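Local structure of beta sliding clamp (Bartonella birtlesii LL-WM9, 6PTR) at residues 145-150 with 370-375; 152-157 with 340-345; 279-284 with 305-310. The protein probably tethers DNA polymerases and other proteins to DNA, giving them processivity, by closing as a head-to-tail homodimeric ring around the duplex. All coordinates share one frame; numbering follows the deposited sequence. Where two conformers were deposited one is given.

Contact 1 of 3, residues 145-150 with 370-375; sequences LKHLLD and AEVLYV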
ATOM      1  N   LEU C 145     -20.381  19.221  11.314  1.00 22.85           N
ATOM      2  CA  LEU C 145     -20.542  18.613   9.990  1.00 21.10           C
ATOM      3  C   LEU C 145     -19.714  17.343   9.867  1.00 25.21           C
ATOM      4  O   LEU C 145     -20.171  16.338   9.302  1.00 22.53           O
ATOM      5  CB  LEU C 145     -20.146  19.605   8.892  1.00 21.15           C
ATOM      6  CG  LEU C 145     -20.241  18.985   7.486  1.00 21.91           C
ATOM      7  CD1 LEU C 145     -21.678  18.589   7.153  1.00 23.85           C
ATOM      8  CD2 LEU C 145     -19.708  19.991   6.462  1.00 29.41           C
ATOM      9  N   LYS C 146     -18.500  17.357  10.410  1.00 21.66           N
ATOM     10  CA  LYS C 146     -17.697  16.143  10.372  1.00 21.56           C
ATOM     11  C   LYS C 146     -18.389  15.002  11.110  1.00 23.43           C
ATOM     12  O   LYS C 146     -18.354  13.852  10.659  1.00 24.77           O
ATOM     13  CB  LYS C 146     -16.330  16.402  10.989  1.00 23.66           C
ATOM     14  CG  LYS C 146     -15.419  15.192  10.933  1.00 24.16           C
ATOM     15  CD  LYS C 146     -14.080  15.509  11.576  1.00 30.68           C
ATOM     16  CE  LYS C 146     -13.075  14.367  11.414  1.00 40.72           C
ATOM     17  NZ  LYS C 146     -13.492  13.122  12.096  1.00 42.21           N
ATOM     18  N   HIS C 147     -18.986  15.306  12.265  1.00 25.83           N
ATOM     19  CA  HIS C 147     -19.704  14.288  13.022  1.00 28.00           C
ATOM     20  C   HIS C 147     -20.835  13.697  12.192  1.00 27.47           C
ATOM     21  O   HIS C 147     -21.001  12.475  12.136  1.00 25.92           O
ATOM     22  CB  HIS C 147     -20.236  14.892  14.316  1.00 31.90           C
ATOM     23  CG  HIS C 147     -21.156  13.985  15.074  1.00 41.57           C
ATOM     24  ND1 HIS C 147     -20.721  12.834  15.695  1.00 39.01           N
ATOM     25  CD2 HIS C 147     -22.490  14.061  15.306  1.00 40.02           C
ATOM     26  CE1 HIS C 147     -21.747  12.241  16.279  1.00 43.97           C
ATOM     27  NE2 HIS C 147     -22.832  12.965  16.061  1.00 41.09           N
ATOM     28  N   LEU C 148     -21.628  14.552  11.536  1.00 25.58           N
ATOM     29  CA  LEU C 148     -22.741  14.047  10.730  1.00 21.86           C
ATOM     30  C   LEU C 148     -22.244  13.137   9.618  1.00 23.51           C
ATOM     31  O   LEU C 148     -22.819  12.068   9.370  1.00 20.46           O
ATOM     32  CB  LEU C 148     -23.541  15.210  10.149  1.00 24.60           C
ATOM     33  CG  LEU C 148     -24.094  16.212  11.159  1.00 26.62           C
ATOM     34  CD1 LEU C 148     -24.592  17.453  10.449  1.00 26.43           C
ATOM     35  CD2 LEU C 148     -25.211  15.564  11.965  1.00 27.36           C
ATOM     36  N   LEU C 149     -21.178  13.552   8.923  1.00 20.44           N
ATOM     37  CA  LEU C 149     -20.654  12.747   7.829  1.00 20.68           C
ATOM     38  C   LEU C 149     -19.975  11.482   8.345  1.00 20.93           C
ATOM     39  O   LEU C 149     -20.068  10.419   7.713  1.00 21.38           O
ATOM     40  CB  LEU C 149     -19.671  13.573   6.992  1.00 20.43           C
ATOM     41  CG  LEU C 149     -20.327  14.760   6.293  1.00 19.63           C
ATOM     42  CD1 LEU C 149     -19.300  15.662   5.628  1.00 18.96           C
ATOM     43  CD2 LEU C 149     -21.363  14.307   5.269  1.00 19.47           C
ATOM     44  N   ASP C 150     -19.284  11.576   9.485  1.00 22.28           N
ATOM     45  CA  ASP C 150     -18.671  10.390  10.091  1.00 22.36           C
ATOM     46  C   ASP C 150     -19.704   9.337  10.458  1.00 21.15           C
ATOM     47  O   ASP C 150     -19.413   8.134  10.401  1.00 24.79           O
ATOM     48  CB  ASP C 150     -17.892  10.760  11.354  1.00 25.27           C
ATOM     49  CG  ASP C 150     -16.517  11.318  11.062  1.00 30.22           C
ATOM     50  OD1 ASP C 150     -15.984  11.084   9.955  1.00 30.42           O
ATOM     51  OD2 ASP C 150     -15.962  11.971  11.972  1.00 29.85           O
ATOM     52  N   ALA C 370     -28.543   8.997  21.659  1.00 49.76           N
ATOM     53  CA  ALA C 370     -29.898   9.164  21.179  1.00 39.41           C
ATOM     54  C   ALA C 370     -29.998   9.806  19.803  1.00 39.53           C
ATOM     55  O   ALA C 370     -31.108   9.906  19.273  1.00 48.18           O
ATOM     56  CB  ALA C 370     -30.704  10.013  22.176  1.00 36.22           C
ATOM     57  N   GLU C 371     -28.893  10.250  19.209  1.00 39.22           N
ATOM     58  CA  GLU C 371     -28.965  11.003  17.965  1.00 42.60           C
ATOM     59  C   GLU C 371     -28.598  10.179  16.730  1.00 33.39           C
ATOM     60  O   GLU C 371     -28.948  10.585  15.615  1.00 35.89           O
ATOM     61  CB  GLU C 371     -28.063  12.243  18.041  1.00 58.83           C
ATOM     62  CG  GLU C 371     -26.572  11.967  17.844  1.00 69.43           C
ATOM     63  CD  GLU C 371     -25.818  11.683  19.132  1.00 71.17           C
ATOM     64  OE1 GLU C 371     -26.097  12.366  20.138  1.00 78.38           O
ATOM     65  OE2 GLU C 371     -24.940  10.787  19.132  1.00 64.95           O
ATOM     66  N   VAL C 372     -27.936   9.038  16.902  1.00 29.18           N
ATOM     67  CA  VAL C 372     -27.432   8.209  15.806  1.00 26.11           C
ATOM     68  C   VAL C 372     -28.005   6.806  15.944  1.00 32.02           C
ATOM     69  O   VAL C 372     -27.968   6.227  17.032  1.00 28.43           O
ATOM     70  CB  VAL C 372     -25.888   8.143  15.837  1.00 29.06           C
ATOM     71  CG1 VAL C 372     -25.350   7.342  14.662  1.00 33.02           C
ATOM     72  CG2 VAL C 372     -25.283   9.540  15.860  1.00 37.36           C
ATOM     73  N   LEU C 373     -28.466   6.221  14.838  1.00 23.46           N
ATOM     74  CA  LEU C 373     -28.830   4.813  14.881  1.00 21.64           C
ATOM     75  C   LEU C 373     -28.376   4.148  13.595  1.00 24.20           C
ATOM     76  O   LEU C 373     -28.215   4.795  12.556  1.00 23.23           O
ATOM     77  CB  LEU C 373     -30.335   4.605  15.083  1.00 25.72           C
ATOM     78  CG  LEU C 373     -31.328   5.181  14.070  1.00 27.24           C
ATOM     79  CD1 LEU C 373     -31.564   4.213  12.893  1.00 22.34           C
ATOM     80  CD2 LEU C 373     -32.656   5.555  14.754  1.00 31.41           C
ATOM     81  N   TYR C 374     -28.200   2.838  13.673  1.00 19.55           N
ATOM     82  CA  TYR C 374     -27.856   2.053  12.510  1.00 18.20           C
ATOM     83  C   TYR C 374     -28.870   0.931  12.358  1.00 20.01           C
ATOM     84  O   TYR C 374     -29.432   0.433  13.341  1.00 21.45           O
ATOM     85  CB  TYR C 374     -26.440   1.486  12.627  1.00 23.71           C
ATOM     86  CG  TYR C 374     -25.457   2.582  12.858  1.00 20.83           C
ATOM     87  CD1 TYR C 374     -25.035   3.375  11.791  1.00 25.66           C
ATOM     88  CD2 TYR C 374     -25.000   2.883  14.139  1.00 19.84           C
ATOM     89  CE1 TYR C 374     -24.160   4.412  11.981  1.00 26.17           C
ATOM     90  CE2 TYR C 374     -24.105   3.937  14.347  1.00 23.52           C
ATOM     91  CZ  TYR C 374     -23.701   4.697  13.257  1.00 29.96           C
ATOM     92  OH  TYR C 374     -22.832   5.734  13.448  1.00 31.13           O
ATOM     93  N   VAL C 375     -29.116   0.549  11.116  1.00 16.84           N
ATOM     94  CA  VAL C 375     -29.968  -0.591  10.815  1.00 16.12           C
ATOM     95  C   VAL C 375     -29.172  -1.571   9.960  1.00 17.91           C
ATOM     96  O   VAL C 375     -28.444  -1.173   9.044  1.00 18.02           O
ATOM     97  CB  VAL C 375     -31.258  -0.146  10.100  1.00 16.70           C
ATOM     98  CG1 VAL C 375     -32.188  -1.343   9.880  1.00 18.01           C
ATOM     99  CG2 VAL C 375     -31.966   0.934  10.876  1.00 18.17           C
TER
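His147 reaches from helix 142-152 to Glu371 and Val372, where the C-terminal domain begins its last strand, 372-376. This is the processivity-factor fold of bacterial DNA polymerase III, in which helices line the ring and sheets form its outer layer; here one sheet runs across two domains, because strand 372-376 pairs with 189-196 of the central domain. Along the helix, Leu145 and, one turn on, Leu149 pack on helix 211-221. Lys146, on a partly exposed side, stretches its chain toward Asp150. His147 has CG anti to its backbone nitrogen (chi1 172°), which swings the imidazole out toward the strand. Its NE2 lies 4.2 Å from Val372 CG2, an oblique approach, while Glu371 CG comes to the ring's edge at 4.3 Å from NE2. Polar His147 and Glu371 suit this partly exposed rim, whereas the apolar Val372 is buried against the sheet and the helix. The Glu371 carboxylate is near but not bonded, with OE2 4.3 Å from His147 NE2, a proximity that might favour a protonated imidazole. Leu148 packs on Val193, which Val372 also touches, so the two branched residues share one apolar partner on the sheet. Asp150 ends this run with a divided carboxylate: OD1 is bonded to Gln218 NE2, and OD2 receives Lys146 NZ at 2.7 Å through its syn lone pair.

Contact 2 of 3, residues 152-157 with 340-345; sequences TQFAIS and LDIAGQ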
ATOM      1  N   THR C 152     -22.374   8.613   8.771  1.00 20.70           N
ATOM      2  CA  THR C 152     -23.153   8.144   7.632  1.00 20.07           C
ATOM      3  C   THR C 152     -22.339   7.736   6.414  1.00 22.24           C
ATOM      4  O   THR C 152     -22.831   6.927   5.620  1.00 22.17           O
ATOM      5  CB  THR C 152     -24.171   9.213   7.206  1.00 24.20           C
ATOM      6  OG1 THR C 152     -23.504  10.472   7.046  1.00 22.14           O
ATOM      7  CG2 THR C 152     -25.254   9.368   8.279  1.00 21.46           C
ATOM      8  N   GLN C 153     -21.121   8.255   6.235  1.00 18.77           N
ATOM      9  CA  GLN C 153     -20.386   8.001   4.993  1.00 19.50           C
ATOM     10  C   GLN C 153     -20.190   6.508   4.722  1.00 24.93           C
ATOM     11  O   GLN C 153     -20.298   6.059   3.572  1.00 21.55           O
ATOM     12  CB  GLN C 153     -19.033   8.705   5.042  1.00 20.74           C
ATOM     13  CG  GLN C 153     -18.228   8.500   3.809  1.00 19.90           C
ATOM     14  CD  GLN C 153     -16.872   9.139   3.956  1.00 26.22           C
ATOM     15  OE1 GLN C 153     -16.408   9.365   5.080  1.00 28.73           O
ATOM     16  NE2 GLN C 153     -16.226   9.432   2.835  1.00 24.30           N
ATOM     17  N   PHE C 154     -19.862   5.727   5.749  1.00 22.99           N
ATOM     18  CA  PHE C 154     -19.528   4.326   5.512  1.00 25.79           C
ATOM     19  C   PHE C 154     -20.684   3.548   4.902  1.00 25.07           C
ATOM     20  O   PHE C 154     -20.445   2.519   4.258  1.00 23.99           O
ATOM     21  CB  PHE C 154     -19.107   3.642   6.819  1.00 26.80           C
ATOM     22  CG  PHE C 154     -20.269   3.252   7.681  1.00 26.22           C
ATOM     23  CD1 PHE C 154     -20.985   4.219   8.389  1.00 23.25           C
ATOM     24  CD2 PHE C 154     -20.681   1.925   7.753  1.00 23.93           C
ATOM     25  CE1 PHE C 154     -22.083   3.874   9.169  1.00 22.27           C
ATOM     26  CE2 PHE C 154     -21.755   1.574   8.529  1.00 22.13           C
ATOM     27  CZ  PHE C 154     -22.469   2.530   9.230  1.00 25.08           C
ATOM     28  N   ALA C 155     -21.930   3.987   5.097  1.00 21.59           N
ATOM     29  CA  ALA C 155     -23.064   3.184   4.631  1.00 20.76           C
ATOM     30  C   ALA C 155     -23.475   3.517   3.201  1.00 27.65           C
ATOM     31  O   ALA C 155     -24.388   2.878   2.666  1.00 26.00           O
ATOM     32  CB  ALA C 155     -24.270   3.356   5.565  1.00 18.88           C
ATOM     33  N   ILE C 156     -22.825   4.489   2.566  1.00 22.17           N
ATOM     34  CA  ILE C 156     -23.217   4.900   1.221  1.00 23.90           C
ATOM     35  C   ILE C 156     -22.987   3.768   0.238  1.00 25.66           C
ATOM     36  O   ILE C 156     -21.939   3.096   0.257  1.00 26.90           O
ATOM     37  CB  ILE C 156     -22.427   6.134   0.764  1.00 22.99           C
ATOM     38  CG1 ILE C 156     -22.700   7.340   1.642  1.00 21.72           C
ATOM     39  CG2 ILE C 156     -22.731   6.451  -0.697  1.00 25.82           C
ATOM     40  CD1 ILE C 156     -21.695   8.445   1.351  1.00 20.79           C
ATOM     41  N   SER C 157     -23.952   3.586  -0.663  1.00 28.66           N
ATOM     42  CA  SER C 157     -23.812   2.623  -1.738  1.00 29.77           C
ATOM     43  C   SER C 157     -22.724   3.046  -2.711  1.00 33.92           C
ATOM     44  O   SER C 157     -22.572   4.232  -3.025  1.00 31.17           O
ATOM     45  CB  SER C 157     -25.130   2.485  -2.494  1.00 27.97           C
ATOM     46  OG  SER C 157     -25.035   1.488  -3.524  1.00 27.43           O
ATOM     47  N   LEU C 340     -18.767  -5.534  11.543  1.00 20.27           N
ATOM     48  CA  LEU C 340     -17.567  -4.818  11.972  1.00 19.86           C
ATOM     49  C   LEU C 340     -17.643  -3.342  11.596  1.00 21.82           C
ATOM     50  O   LEU C 340     -17.217  -2.480  12.373  1.00 24.34           O
ATOM     51  CB  LEU C 340     -16.332  -5.473  11.365  1.00 22.24           C
ATOM     52  CG  LEU C 340     -16.104  -6.880  11.938  1.00 25.70           C
ATOM     53  CD1 LEU C 340     -14.957  -7.556  11.223  1.00 30.62           C
ATOM     54  CD2 LEU C 340     -15.824  -6.786  13.430  1.00 27.24           C
ATOM     55  N   ASP C 341     -18.208  -3.034  10.424  1.00 23.60           N
ATOM     56  CA  ASP C 341     -18.388  -1.631  10.050  1.00 24.84           C
ATOM     57  C   ASP C 341     -19.186  -0.885  11.112  1.00 22.10           C
ATOM     58  O   ASP C 341     -18.785   0.198  11.559  1.00 24.44           O
ATOM     59  CB  ASP C 341     -19.089  -1.515   8.689  1.00 28.22           C
ATOM     60  CG  ASP C 341     -18.230  -1.979   7.529  1.00 31.82           C
ATOM     61  OD1 ASP C 341     -16.980  -2.023   7.653  1.00 29.06           O
ATOM     62  OD2 ASP C 341     -18.821  -2.274   6.469  1.00 28.82           O
ATOM     63  N   ILE C 342     -20.315  -1.455  11.543  1.00 20.38           N
ATOM     64  CA  ILE C 342     -21.164  -0.744  12.488  1.00 25.79           C
ATOM     65  C   ILE C 342     -20.535  -0.730  13.877  1.00 25.92           C
ATOM     66  O   ILE C 342     -20.570   0.292  14.575  1.00 22.44           O
ATOM     67  CB  ILE C 342     -22.569  -1.363  12.483  1.00 20.19           C
ATOM     68  CG1 ILE C 342     -23.222  -1.091  11.129  1.00 20.79           C
ATOM     69  CG2 ILE C 342     -23.406  -0.787  13.620  1.00 19.83           C
ATOM     70  CD1 ILE C 342     -24.462  -1.979  10.872  1.00 24.10           C
ATOM     71  N   ALA C 343     -19.927  -1.846  14.295  1.00 22.83           N
ATOM     72  CA  ALA C 343     -19.209  -1.829  15.569  1.00 25.79           C
ATOM     73  C   ALA C 343     -18.151  -0.730  15.583  1.00 28.72           C
ATOM     74  O   ALA C 343     -17.954  -0.053  16.605  1.00 27.38           O
ATOM     75  CB  ALA C 343     -18.575  -3.196  15.836  1.00 26.73           C
ATOM     76  N   GLY C 344     -17.471  -0.533  14.452  1.00 26.91           N
ATOM     77  CA  GLY C 344     -16.497   0.547  14.331  1.00 24.43           C
ATOM     78  C   GLY C 344     -17.073   1.941  14.440  1.00 30.54           C
ATOM     79  O   GLY C 344     -16.330   2.881  14.731  1.00 30.95           O
ATOM     80  N   GLN C 345     -18.381   2.111  14.212  1.00 33.65           N
ATOM     81  CA  GLN C 345     -18.995   3.432  14.344  1.00 31.71           C
ATOM     82  C   GLN C 345     -19.199   3.851  15.788  1.00 30.24           C
ATOM     83  O   GLN C 345     -19.298   5.049  16.071  1.00 30.27           O
ATOM     84  CB  GLN C 345     -20.355   3.464  13.644  1.00 27.46           C
ATOM     85  CG  GLN C 345     -20.244   3.308  12.157  1.00 30.70           C
ATOM     86  CD  GLN C 345     -19.638   4.525  11.535  1.00 31.74           C
ATOM     87  OE1 GLN C 345     -18.501   4.504  11.077  1.00 34.98           O
ATOM     88  NE2 GLN C 345     -20.398   5.619  11.526  1.00 31.15           N
TER
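An aromatic ring packed against a glutamine amide joins Phe154, in the turn after helix 142-152, to Gln345 near the end of helix 336-345, across the junction of two domains. The two flat groups are stacked with their planes 28° apart, and Phe154 CE1 lies 3.4 Å from Gln345 NE2. Gln345 bends at chi2 (-70°), laying CG over the same face, where it makes a CH-pi contact 3.9 Å from the centroid of the Phe154 ring. Ala155 CB covers the opposite face, a methyl small enough to sit over the ring centre. In this ring-forming fold each domain contributes helices to the inner surface, and the contact ties the turn following a central-domain helix to a C-terminal-domain helix. Glutamine suits its place because its flat amide can lie on the ring while NE2 is held by Asp150 O of helix 142-152. Along the CD2-CE2 rim, on Gln345's side of the ring plane, Ile342 CG1 approaches Phe154 CE2 obliquely at 4.0 Å, and Asp341 offers only its aliphatic carbon, CB standing 3.9 Å from Phe154 CD2. The Asp341 carboxylate is occupied otherwise, with salt bridges from OD2 to Arg189 and from OD1 to Arg337.

Contact 3 of 3, residues 279-284 with 305-310; sequences SSAVDR and LKLVVN
Leu307 rises from strand 304-311 toward helix 275-285 and meets Ala281 and Val282 with a single methyl, CD1. This is the helix-on-sheet layer of the C-terminal domain, one of the three successive domains of the DNA polymerase III beta subunit, with a helix laid over an antiparallel sheet. The leucine's CG stands beside its backbone N, opposite the carbonyl carbon (chi1 -56°), and the chain then extends so that CD1 leads into the helix surface. There it finds Ala281 CB at 3.6 Å; alanine, with nothing beyond CB, lets the strand come near the helix, and it also touches Asp319 and Leu321 of strand 315-322. Val282 meets the leucine at about a right angle, its CG2 lying 3.9 Å from Leu307 CD1. Being branched at CB, the valine can touch the strand with one methyl while its side chain also packs on Ser336 and Leu340 of helix 336-345. Two charged residues of the helix reach the second subunit: Asp283 OD1 forms a salt bridge with Lys88 of that subunit, and Arg284 packs on its Leu89. Ala281 CA lies near the rim of one face of the Arg284 guanidinium, whose NH2 forms a salt bridge with Asp319 OD2.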
ATOM      1  N   SER C 279     -16.427  -7.432  18.476  1.00 21.16           N
ATOM      2  CA  SER C 279     -15.703  -7.103  17.253  1.00 22.32           C
ATOM      3  C   SER C 279     -14.534  -8.054  17.021  1.00 22.67           C
ATOM      4  O   SER C 279     -14.325  -8.527  15.899  1.00 21.06           O
ATOM      5  CB  SER C 279     -15.200  -5.656  17.320  1.00 25.47           C
ATOM      6  OG  SER C 279     -16.298  -4.768  17.397  1.00 34.22           O
ATOM      7  N   SER C 280     -13.736  -8.322  18.058  1.00 20.85           N
ATOM      8  CA  SER C 280     -12.577  -9.192  17.883  0.54 20.72           C
ATOM      9  C   SER C 280     -13.005 -10.615  17.542  1.00 19.44           C
ATOM     10  O   SER C 280     -12.379 -11.281  16.712  1.00 18.32           O
ATOM     11  CB  SER C 280     -11.711  -9.180  19.140  0.54 22.97           C
ATOM     12  OG  SER C 280     -11.232  -7.877  19.426  0.54 20.42           O
ATOM     13  N   ALA C 281     -14.078 -11.096  18.171  1.00 20.34           N
ATOM     14  CA  ALA C 281     -14.564 -12.448  17.872  1.00 18.59           C
ATOM     15  C   ALA C 281     -15.078 -12.561  16.444  1.00 17.41           C
ATOM     16  O   ALA C 281     -14.791 -13.547  15.754  1.00 17.67           O
ATOM     17  CB  ALA C 281     -15.661 -12.837  18.858  1.00 15.88           C
ATOM     18  N   VAL C 282     -15.854 -11.571  15.989  1.00 18.44           N
ATOM     19  CA  VAL C 282     -16.340 -11.573  14.616  1.00 16.47           C
ATOM     20  C   VAL C 282     -15.170 -11.504  13.654  1.00 18.63           C
ATOM     21  O   VAL C 282     -15.139 -12.209  12.641  1.00 17.72           O
ATOM     22  CB  VAL C 282     -17.319 -10.405  14.379  1.00 17.91           C
ATOM     23  CG1 VAL C 282     -17.628 -10.250  12.876  1.00 19.79           C
ATOM     24  CG2 VAL C 282     -18.595 -10.614  15.180  1.00 20.08           C
ATOM     25  N   ASP C 283     -14.206 -10.627  13.943  1.00 17.60           N
ATOM     26  CA  ASP C 283     -13.006 -10.534  13.122  1.00 19.01           C
ATOM     27  C   ASP C 283     -12.318 -11.893  13.023  1.00 21.09           C
ATOM     28  O   ASP C 283     -11.959 -12.342  11.927  1.00 20.17           O
ATOM     29  CB  ASP C 283     -12.067  -9.464  13.709  1.00 20.33           C
ATOM     30  CG  ASP C 283     -10.887  -9.154  12.803  1.00 28.71           C
ATOM     31  OD1 ASP C 283     -10.992  -9.393  11.578  1.00 27.82           O
ATOM     32  OD2 ASP C 283      -9.853  -8.664  13.317  1.00 32.12           O
ATOM     33  N   ARG C 284     -12.165 -12.587  14.154  1.00 21.02           N
ATOM     34  CA  ARG C 284     -11.478 -13.872  14.131  1.00 17.34           C
ATOM     35  C   ARG C 284     -12.220 -14.891  13.269  1.00 17.68           C
ATOM     36  O   ARG C 284     -11.626 -15.488  12.366  1.00 20.68           O
ATOM     37  CB  ARG C 284     -11.293 -14.399  15.558  1.00 18.13           C
ATOM     38  CG  ARG C 284     -10.253 -13.602  16.345  1.00 19.56           C
ATOM     39  CD  ARG C 284      -9.937 -14.263  17.679  1.00 21.87           C
ATOM     40  NE  ARG C 284     -11.082 -14.358  18.584  1.00 22.49           N
ATOM     41  CZ  ARG C 284     -11.377 -13.475  19.532  1.00 28.65           C
ATOM     42  NH1 ARG C 284     -10.623 -12.394  19.703  1.00 26.24           N
ATOM     43  NH2 ARG C 284     -12.423 -13.682  20.332  1.00 24.65           N
ATOM     44  N   LEU C 305     -23.541 -15.664  23.769  1.00 26.35           N
ATOM     45  CA  LEU C 305     -23.602 -15.522  22.325  1.00 24.05           C
ATOM     46  C   LEU C 305     -22.558 -16.427  21.690  1.00 27.63           C
ATOM     47  O   LEU C 305     -21.369 -16.330  22.016  1.00 25.61           O
ATOM     48  CB  LEU C 305     -23.359 -14.069  21.907  1.00 22.43           C
ATOM     49  CG  LEU C 305     -23.190 -13.750  20.428  1.00 24.19           C
ATOM     50  CD1 LEU C 305     -24.490 -13.988  19.715  1.00 27.88           C
ATOM     51  CD2 LEU C 305     -22.755 -12.318  20.249  1.00 28.45           C
ATOM     52  N   LYS C 306     -22.991 -17.294  20.776  1.00 20.21           N
ATOM     53  CA  LYS C 306     -22.064 -18.086  19.971  1.00 18.45           C
ATOM     54  C   LYS C 306     -22.060 -17.580  18.543  1.00 20.26           C
ATOM     55  O   LYS C 306     -23.107 -17.203  18.008  1.00 23.18           O
ATOM     56  CB  LYS C 306     -22.439 -19.573  19.984  1.00 25.02           C
ATOM     57  CG  LYS C 306     -22.338 -20.213  21.359  1.00 33.78           C
ATOM     58  CD  LYS C 306     -22.379 -21.733  21.270  1.00 44.24           C
ATOM     59  CE  LYS C 306     -23.656 -22.298  21.855  1.00 57.28           C
ATOM     60  NZ  LYS C 306     -23.561 -23.779  21.988  1.00 64.21           N
ATOM     61  N   LEU C 307     -20.880 -17.597  17.922  1.00 18.69           N
ATOM     62  CA  LEU C 307     -20.694 -17.147  16.554  1.00 15.70           C
ATOM     63  C   LEU C 307     -20.209 -18.336  15.748  1.00 18.24           C
ATOM     64  O   LEU C 307     -19.370 -19.094  16.226  1.00 20.97           O
ATOM     65  CB  LEU C 307     -19.640 -16.035  16.478  1.00 18.96           C
ATOM     66  CG  LEU C 307     -19.899 -14.823  17.344  1.00 22.46           C
ATOM     67  CD1 LEU C 307     -18.728 -13.865  17.242  1.00 31.88           C
ATOM     68  CD2 LEU C 307     -21.173 -14.158  16.872  1.00 26.50           C
ATOM     69  N   VAL C 308     -20.727 -18.509  14.531  1.00 16.95           N
ATOM     70  CA  VAL C 308     -20.265 -19.590  13.662  1.00 17.50           C
ATOM     71  C   VAL C 308     -20.163 -19.082  12.234  1.00 16.38           C
ATOM     72  O   VAL C 308     -21.106 -18.465  11.718  1.00 17.20           O
ATOM     73  CB  VAL C 308     -21.187 -20.823  13.695  1.00 20.40           C
ATOM     74  CG1 VAL C 308     -20.573 -21.899  12.795  1.00 23.42           C
ATOM     75  CG2 VAL C 308     -21.339 -21.349  15.097  1.00 31.16           C
ATOM     76  N   VAL C 309     -19.043 -19.395  11.575  1.00 16.67           N
ATOM     77  CA  VAL C 309     -18.836 -19.104  10.154  1.00 15.23           C
ATOM     78  C   VAL C 309     -18.509 -20.412   9.450  1.00 18.29           C
ATOM     79  O   VAL C 309     -17.743 -21.226   9.973  1.00 18.36           O
ATOM     80  CB  VAL C 309     -17.708 -18.082   9.918  1.00 17.96           C
ATOM     81  CG1 VAL C 309     -17.475 -17.824   8.416  1.00 16.90           C
ATOM     82  CG2 VAL C 309     -18.006 -16.772  10.653  1.00 19.41           C
ATOM     83  N   ASN C 310     -19.121 -20.631   8.279  1.00 17.12           N
ATOM     84  CA  ASN C 310     -18.863 -21.824   7.475  1.00 18.00           C
ATOM     85  C   ASN C 310     -18.515 -21.356   6.074  1.00 19.35           C
ATOM     86  O   ASN C 310     -19.206 -20.490   5.527  1.00 22.65           O
ATOM     87  CB  ASN C 310     -20.069 -22.782   7.404  1.00 22.59           C
ATOM     88  CG  ASN C 310     -20.386 -23.454   8.743  1.00 35.08           C
ATOM     89  OD1 ASN C 310     -19.633 -24.305   9.220  1.00 41.64           O
ATOM     90  ND2 ASN C 310     -21.514 -23.080   9.343  1.00 36.59           N
TER

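How the contacts relate
Contacts 1 and 2 both bridge the central and C-terminal domains, and contact 3 lies wholly within the latter. Contacts 1 and 2, with centres about 10 Å apart, meet at Gln345, whose NE2 is 2.9 Å from Asp150 O and 3.1 Å from Tyr374 OH, while Tyr374 CE1 packs on Phe154 CE1 at 3.5 Å. Contact 3 joins contact 2 through Leu340, whose CG lies 3.8 Å from Val282 CG1; their centres are about 18 Å apart. Contacts 1 and 3 do not touch, their nearest atoms being about 12 Å apart. At the far ends, Val375 of contact 1 packs on the bound peptide griselimycin, whereas contact 3 borders the second subunit.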